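Long-range contact in thrombomodulin (Homo sapiens, PDB 1DX5), which serves as an endothelial cell-surface receptor and as the cofactor with which thrombin activates protein C, starting an anticoagulant pathway: residues E[79-91]-E[95-105]. Sequence-based numbering, arbitrary orientation.
With CA (calcium ion), chain N.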
ATOM      1  N   ASP E  79     -10.232   8.774 -14.681  1.00  8.33           N
ATOM      2  CA  ASP E  79      -9.668   7.787 -15.593  1.00  8.64           C
ATOM      3  C   ASP E  79      -8.177   7.516 -15.392  1.00  9.70           C
ATOM      4  O   ASP E  79      -7.385   8.431 -15.153  1.00  7.95           O
ATOM      5  CB  ASP E  79      -9.921   8.226 -17.038  1.00  7.58           C
ATOM      6  CG  ASP E  79      -9.284   7.216 -18.118  1.00 13.60           C
ATOM      7  OD1 ASP E  79      -9.626   6.010 -18.118  1.00 18.27           O
ATOM      8  OD2 ASP E  79      -8.458   7.673 -18.923  1.00 13.18           O
ATOM      9  N   ILE E  80      -7.822   6.237 -15.433  1.00  8.82           N
ATOM     10  CA  ILE E  80      -6.430   5.822 -15.336  1.00 10.15           C
ATOM     11  C   ILE E  80      -5.876   5.879 -16.774  1.00  9.47           C
ATOM     12  O   ILE E  80      -6.440   5.278 -17.684  1.00 11.12           O
ATOM     13  CB  ILE E  80      -6.300   4.379 -14.807  1.00  7.98           C
ATOM     14  CG1 ILE E  80      -6.856   4.287 -13.390  1.00  5.54           C
ATOM     15  CG2 ILE E  80      -4.813   3.953 -14.794  1.00 12.24           C
ATOM     16  CD1 ILE E  80      -6.897   2.864 -12.828  1.00  4.79           C
ATOM     17  N   ASP E  81      -4.825   6.663 -16.983  1.00  8.70           N
ATOM     18  CA  ASP E  81      -4.213   6.790 -18.297  1.00 11.21           C
ATOM     19  C   ASP E  81      -3.148   5.693 -18.378  1.00 10.49           C
ATOM     20  O   ASP E  81      -2.003   5.883 -17.985  1.00 12.45           O
ATOM     21  CB  ASP E  81      -3.624   8.201 -18.450  1.00 11.47           C
ATOM     22  CG  ASP E  81      -3.065   8.493 -19.924  1.00 13.25           C
ATOM     23  OD1 ASP E  81      -2.849   7.536 -20.686  1.00 10.77           O
ATOM     24  OD2 ASP E  81      -2.852   9.682 -20.250  1.00 19.07           O
ATOM     25  N   GLU E  82      -3.564   4.519 -18.836  1.00 14.23           N
ATOM     26  CA  GLU E  82      -2.687   3.353 -18.940  1.00 13.87           C
ATOM     27  C   GLU E  82      -1.504   3.563 -19.873  1.00 16.41           C
ATOM     28  O   GLU E  82      -0.434   2.980 -19.677  1.00 16.42           O
ATOM     29  CB  GLU E  82      -3.482   2.131 -19.398  1.00 12.15           C
ATOM     30  CG  GLU E  82      -4.485   1.614 -18.386  1.00 11.16           C
ATOM     31  CD  GLU E  82      -5.970   2.198 -18.599  1.00 10.59           C
ATOM     32  OE1 GLU E  82      -6.123   3.221 -19.302  1.00 15.10           O
ATOM     33  OE2 GLU E  82      -6.927   1.607 -18.046  1.00 10.26           O
ATOM     34  N   CYS E  83      -1.684   4.418 -20.874  1.00 16.70           N
ATOM     35  CA  CYS E  83      -0.617   4.680 -21.820  1.00 17.75           C
ATOM     36  C   CYS E  83       0.474   5.513 -21.160  1.00 16.02           C
ATOM     37  O   CYS E  83       1.645   5.138 -21.192  1.00 14.82           O
ATOM     38  CB  CYS E  83      -1.166   5.360 -23.069  1.00 15.18           C
ATOM     39  SG  CYS E  83      -2.538   4.454 -23.837  1.00 18.43           S
ATOM     40  N   GLU E  84       0.081   6.617 -20.527  1.00 14.63           N
ATOM     41  CA  GLU E  84       1.036   7.482 -19.845  1.00 14.48           C
ATOM     42  C   GLU E  84       1.660   6.760 -18.653  1.00 15.64           C
ATOM     43  O   GLU E  84       2.823   6.986 -18.332  1.00 13.83           O
ATOM     44  CB  GLU E  84       0.356   8.767 -19.367  1.00 16.53           C
ATOM     45  CG  GLU E  84       1.301   9.716 -18.616  1.00 26.08           C
ATOM     46  CD  GLU E  84       0.624  11.132 -18.231  1.00 33.08           C
ATOM     47  OE1 GLU E  84      -0.087  11.181 -17.202  1.00 35.37           O
ATOM     48  OE2 GLU E  84       0.840  12.133 -18.966  1.00 34.08           O
ATOM     49  N   ASN E  85       0.867   5.926 -17.982  1.00 15.96           N
ATOM     50  CA  ASN E  85       1.327   5.166 -16.829  1.00 16.44           C
ATOM     51  C   ASN E  85       2.387   4.157 -17.234  1.00 17.46           C
ATOM     52  O   ASN E  85       3.410   4.022 -16.563  1.00 16.78           O
ATOM     53  CB  ASN E  85       0.157   4.425 -16.173  1.00 16.04           C
ATOM     54  CG  ASN E  85       0.576   3.718 -14.788  1.00 13.30           C
ATOM     55  OD1 ASN E  85       0.430   4.403 -13.786  1.00 11.43           O
ATOM     56  ND2 ASN E  85       1.072   2.480 -14.783  1.00 13.86           N
ATOM     57  N   GLY E  86       2.114   3.422 -18.311  1.00 17.65           N
ATOM     58  CA  GLY E  86       3.057   2.419 -18.783  1.00 16.45           C
ATOM     59  C   GLY E  86       2.776   1.054 -18.179  1.00 19.39           C
ATOM     60  O   GLY E  86       1.962   0.931 -17.247  1.00 17.92           O
ATOM     61  N   GLY E  87       3.388   0.019 -18.754  1.00 17.54           N
ATOM     62  CA  GLY E  87       3.203  -1.330 -18.247  1.00 19.53           C
ATOM     63  C   GLY E  87       1.947  -2.066 -18.674  1.00 20.83           C
ATOM     64  O   GLY E  87       1.833  -3.267 -18.429  1.00 27.18           O
ATOM     65  N   PHE E  88       1.003  -1.371 -19.302  1.00 19.00           N
ATOM     66  CA  PHE E  88      -0.249  -1.994 -19.746  1.00 17.87           C
ATOM     67  C   PHE E  88      -0.225  -2.427 -21.202  1.00 19.40           C
ATOM     68  O   PHE E  88      -0.911  -3.380 -21.590  1.00 18.64           O
ATOM     69  CB  PHE E  88      -1.428  -1.034 -19.546  1.00 14.51           C
ATOM     70  CG  PHE E  88      -1.815  -0.843 -18.111  1.00 18.56           C
ATOM     71  CD1 PHE E  88      -2.698  -1.726 -17.491  1.00 17.46           C
ATOM     72  CD2 PHE E  88      -1.310   0.232 -17.379  1.00 14.78           C
ATOM     73  CE1 PHE E  88      -3.074  -1.536 -16.160  1.00 19.87           C
ATOM     74  CE2 PHE E  88      -1.675   0.430 -16.059  1.00 14.54           C
ATOM     75  CZ  PHE E  88      -2.558  -0.451 -15.441  1.00 17.86           C
ATOM     76  N   CYS E  89       0.535  -1.689 -22.006  1.00 21.56           N
ATOM     77  CA  CYS E  89       0.655  -1.950 -23.432  1.00 23.98           C
ATOM     78  C   CYS E  89       2.093  -1.730 -23.900  1.00 24.84           C
ATOM     79  O   CYS E  89       2.670  -0.669 -23.671  1.00 23.48           O
ATOM     80  CB  CYS E  89      -0.302  -1.024 -24.187  1.00 25.20           C
ATOM     81  SG  CYS E  89      -0.235  -1.102 -26.000  1.00 25.40           S
ATOM     82  N   SER E  90       2.670  -2.754 -24.531  1.00 24.88           N
ATOM     83  CA  SER E  90       4.036  -2.686 -25.044  1.00 27.58           C
ATOM     84  C   SER E  90       4.102  -2.122 -26.474  1.00 28.51           C
ATOM     85  O   SER E  90       5.150  -1.645 -26.918  1.00 29.57           O
ATOM     86  CB  SER E  90       4.708  -4.058 -24.962  1.00 26.27           C
ATOM     87  OG  SER E  90       3.880  -5.070 -25.504  1.00 30.24           O
ATOM     88  N   GLY E  91       2.973  -2.160 -27.176  1.00 28.94           N
ATOM     89  CA  GLY E  91       2.911  -1.619 -28.522  1.00 28.49           C
ATOM     90  C   GLY E  91       2.430  -0.173 -28.508  1.00 27.04           C
ATOM     91  O   GLY E  91       2.761   0.585 -27.597  1.00 25.45           O
ATOM     92  N   ASN E  95      -5.248   5.909 -25.066  1.00  8.74           N
ATOM     93  CA  ASN E  95      -6.011   5.930 -23.839  1.00  9.78           C
ATOM     94  C   ASN E  95      -7.499   6.115 -24.124  1.00 11.06           C
ATOM     95  O   ASN E  95      -7.890   6.748 -25.105  1.00 11.08           O
ATOM     96  CB  ASN E  95      -5.479   7.050 -22.926  1.00  7.84           C
ATOM     97  CG  ASN E  95      -6.127   7.025 -21.466  1.00  3.53           C
ATOM     98  OD1 ASN E  95      -6.408   5.909 -21.006  1.00  9.84           O
ATOM     99  ND2 ASN E  95      -6.353   8.160 -20.840  1.00  4.04           N
ATOM    100  N   LEU E  96      -8.324   5.495 -23.289  1.00  8.22           N
ATOM    101  CA  LEU E  96      -9.769   5.590 -23.421  1.00 10.17           C
ATOM    102  C   LEU E  96     -10.343   5.828 -22.036  1.00 11.11           C
ATOM    103  O   LEU E  96      -9.662   5.594 -21.021  1.00 10.73           O
ATOM    104  CB  LEU E  96     -10.345   4.279 -23.972  1.00  9.19           C
ATOM    105  CG  LEU E  96     -10.265   3.972 -25.471  1.00  8.85           C
ATOM    106  CD1 LEU E  96     -10.461   2.481 -25.711  1.00  6.96           C
ATOM    107  CD2 LEU E  96     -11.322   4.762 -26.191  1.00  3.75           C
ATOM    108  N   PRO E  97     -11.580   6.345 -21.970  1.00 10.05           N
ATOM    109  CA  PRO E  97     -12.166   6.569 -20.651  1.00 12.94           C
ATOM    110  C   PRO E  97     -12.636   5.201 -20.154  1.00 11.89           C
ATOM    111  O   PRO E  97     -13.590   4.644 -20.691  1.00 17.68           O
ATOM    112  CB  PRO E  97     -13.364   7.471 -20.953  1.00 13.49           C
ATOM    113  CG  PRO E  97     -13.054   8.068 -22.314  1.00 12.85           C
ATOM    114  CD  PRO E  97     -12.423   6.927 -23.027  1.00  9.14           C
ATOM    115  N   GLY E  98     -11.928   4.636 -19.180  1.00 11.54           N
ATOM    116  CA  GLY E  98     -12.319   3.334 -18.648  1.00 12.80           C
ATOM    117  C   GLY E  98     -11.459   2.159 -19.061  1.00 10.11           C
ATOM    118  O   GLY E  98     -11.483   1.117 -18.423  1.00 13.95           O
ATOM    119  N   THR E  99     -10.744   2.296 -20.167  1.00 12.11           N
ATOM    120  CA  THR E  99      -9.852   1.238 -20.649  1.00 12.19           C
ATOM    121  C   THR E  99      -8.799   1.863 -21.578  1.00 11.67           C
ATOM    122  O   THR E  99      -8.457   3.036 -21.430  1.00 13.36           O
ATOM    123  CB  THR E  99     -10.651   0.093 -21.344  1.00 14.27           C
ATOM    124  OG1 THR E  99      -9.750  -0.926 -21.789  1.00 13.10           O
ATOM    125  CG2 THR E  99     -11.477   0.614 -22.526  1.00 13.35           C
ATOM    126  N   PHE E 100      -8.255   1.082 -22.499  1.00 14.00           N
ATOM    127  CA  PHE E 100      -7.250   1.592 -23.429  1.00 15.63           C
ATOM    128  C   PHE E 100      -7.190   0.694 -24.657  1.00 16.20           C
ATOM    129  O   PHE E 100      -7.626  -0.461 -24.616  1.00 16.84           O
ATOM    130  CB  PHE E 100      -5.866   1.631 -22.759  1.00 14.91           C
ATOM    131  CG  PHE E 100      -5.345   0.262 -22.346  1.00 15.80           C
ATOM    132  CD1 PHE E 100      -5.719  -0.304 -21.122  1.00 12.77           C
ATOM    133  CD2 PHE E 100      -4.497  -0.460 -23.191  1.00 14.80           C
ATOM    134  CE1 PHE E 100      -5.258  -1.562 -20.746  1.00 13.75           C
ATOM    135  CE2 PHE E 100      -4.025  -1.721 -22.831  1.00 14.97           C
ATOM    136  CZ  PHE E 100      -4.406  -2.277 -21.605  1.00 17.61           C
ATOM    137  N   GLU E 101      -6.696   1.241 -25.766  1.00 16.91           N
ATOM    138  CA  GLU E 101      -6.538   0.452 -26.988  1.00 16.04           C
ATOM    139  C   GLU E 101      -5.048   0.188 -27.214  1.00 15.58           C
ATOM    140  O   GLU E 101      -4.225   1.106 -27.195  1.00 12.86           O
ATOM    141  CB  GLU E 101      -7.112   1.162 -28.204  1.00 13.96           C
ATOM    142  CG  GLU E 101      -7.157   0.249 -29.418  1.00 15.36           C
ATOM    143  CD  GLU E 101      -7.321   1.051 -30.789  1.00 14.83           C
ATOM    144  OE1 GLU E 101      -7.146   2.287 -30.787  1.00 19.76           O
ATOM    145  OE2 GLU E 101      -7.609   0.408 -31.816  1.00 20.32           O
ATOM    146  N   CYS E 102      -4.705  -1.080 -27.394  1.00 18.44           N
ATOM    147  CA  CYS E 102      -3.321  -1.464 -27.599  1.00 20.63           C
ATOM    148  C   CYS E 102      -3.180  -2.066 -28.988  1.00 21.42           C
ATOM    149  O   CYS E 102      -3.875  -3.022 -29.336  1.00 18.26           O
ATOM    150  CB  CYS E 102      -2.895  -2.470 -26.523  1.00 22.46           C
ATOM    151  SG  CYS E 102      -1.117  -2.865 -26.481  1.00 20.68           S
ATOM    152  N   ILE E 103      -2.365  -1.421 -29.815  1.00 23.95           N
ATOM    153  CA  ILE E 103      -2.118  -1.908 -31.165  1.00 28.95           C
ATOM    154  C   ILE E 103      -0.875  -2.792 -31.123  1.00 31.92           C
ATOM    155  O   ILE E 103       0.184  -2.376 -30.625  1.00 31.17           O
ATOM    156  CB  ILE E 103      -1.916  -0.755 -32.194  1.00 28.49           C
ATOM    157  CG1 ILE E 103      -3.251  -0.059 -32.509  1.00 26.56           C
ATOM    158  CG2 ILE E 103      -1.370  -1.317 -33.492  1.00 27.71           C
ATOM    159  CD1 ILE E 103      -3.734   0.878 -31.460  1.00 28.49           C
ATOM    160  N   CYS E 104      -1.018  -4.018 -31.617  1.00 35.13           N
ATOM    161  CA  CYS E 104       0.096  -4.961 -31.631  1.00 40.85           C
ATOM    162  C   CYS E 104       0.424  -5.454 -33.035  1.00 41.17           C
ATOM    163  O   CYS E 104      -0.476  -5.662 -33.853  1.00 42.81           O
ATOM    164  CB  CYS E 104      -0.213  -6.138 -30.709  1.00 42.28           C
ATOM    165  SG  CYS E 104      -0.645  -5.605 -29.021  1.00 45.28           S
ATOM    166  N   GLY E 105       1.715  -5.654 -33.299  1.00 41.95           N
ATOM    167  CA  GLY E 105       2.156  -6.114 -34.608  1.00 41.50           C
ATOM    168  C   GLY E 105       3.334  -7.074 -34.526  1.00 40.69           C
ATOM    169  O   GLY E 105       3.259  -8.078 -33.814  1.00 43.28           O
TER
HETATM  170 CA    CA N 502      -7.972   4.901 -19.459  1.00  8.54          CA
HETATM  171  O   HOH W   1      -5.280  10.237 -22.075  1.00 17.68           O
HETATM  172  O   HOH W   2      -8.959   3.253 -17.982  1.00 14.51           O
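Calcium, bound by Asp79 and Asn95 among others, at one end and the Cys89-Cys102 disulfide at the other join residues 79-91, with the short helix 82-85, to residues 95-105, which turn into the central strand of the sheet in the sixth EGF-like domain. The carboxylates of Asp79 and Glu82, the amide oxygen of Asn95 and the backbone O of Ile80, Leu96 and Thr99 bind the ion, Thr99 O at a longer 2.8 Å, and a water adds one more ligand. The carboxylate of Asp79 is held unevenly, OD1 lying 2.4 Å from the calcium and OD2 2.9 Å. With CG anti to the backbone N (chi1 178°), this group also reaches across to the second segment. Gly98 N donates to Asp79 OD1 almost straight, though from above the carboxylate plane, while Asn95 ND2 meets Asp79 OD2 at 2.9 Å nearly along its C-O axis. Asn95 therefore works from both ends of its amide, OD1 on the metal and ND2 on Asp79 and a water. That amide lies stacked on the carboxylate of Asp81, planes 4° apart, and Asp81 OD1 in turn caps the helix by accepting from Glu84 N at 3.1 Å. Glu82 links the site to the apolar end: its bent chain passes CG over the centre of the Phe88 ring, and CG also touches Phe100 CD1 at 3.6 Å. Phe88 CB sits over a face of Phe100, and the two rings make an offset edge-to-face pair, planes at 60°. Cys83, bonded to Cys93, lays SG against the backbone N and CB of Asn95. Calcium held between the domain's N-terminal residues and the turn joining strands 92-95 and 100-103, with the Cys89-Cys102 disulfide at the contact's far end, is the hallmark of a calcium-binding EGF-like domain.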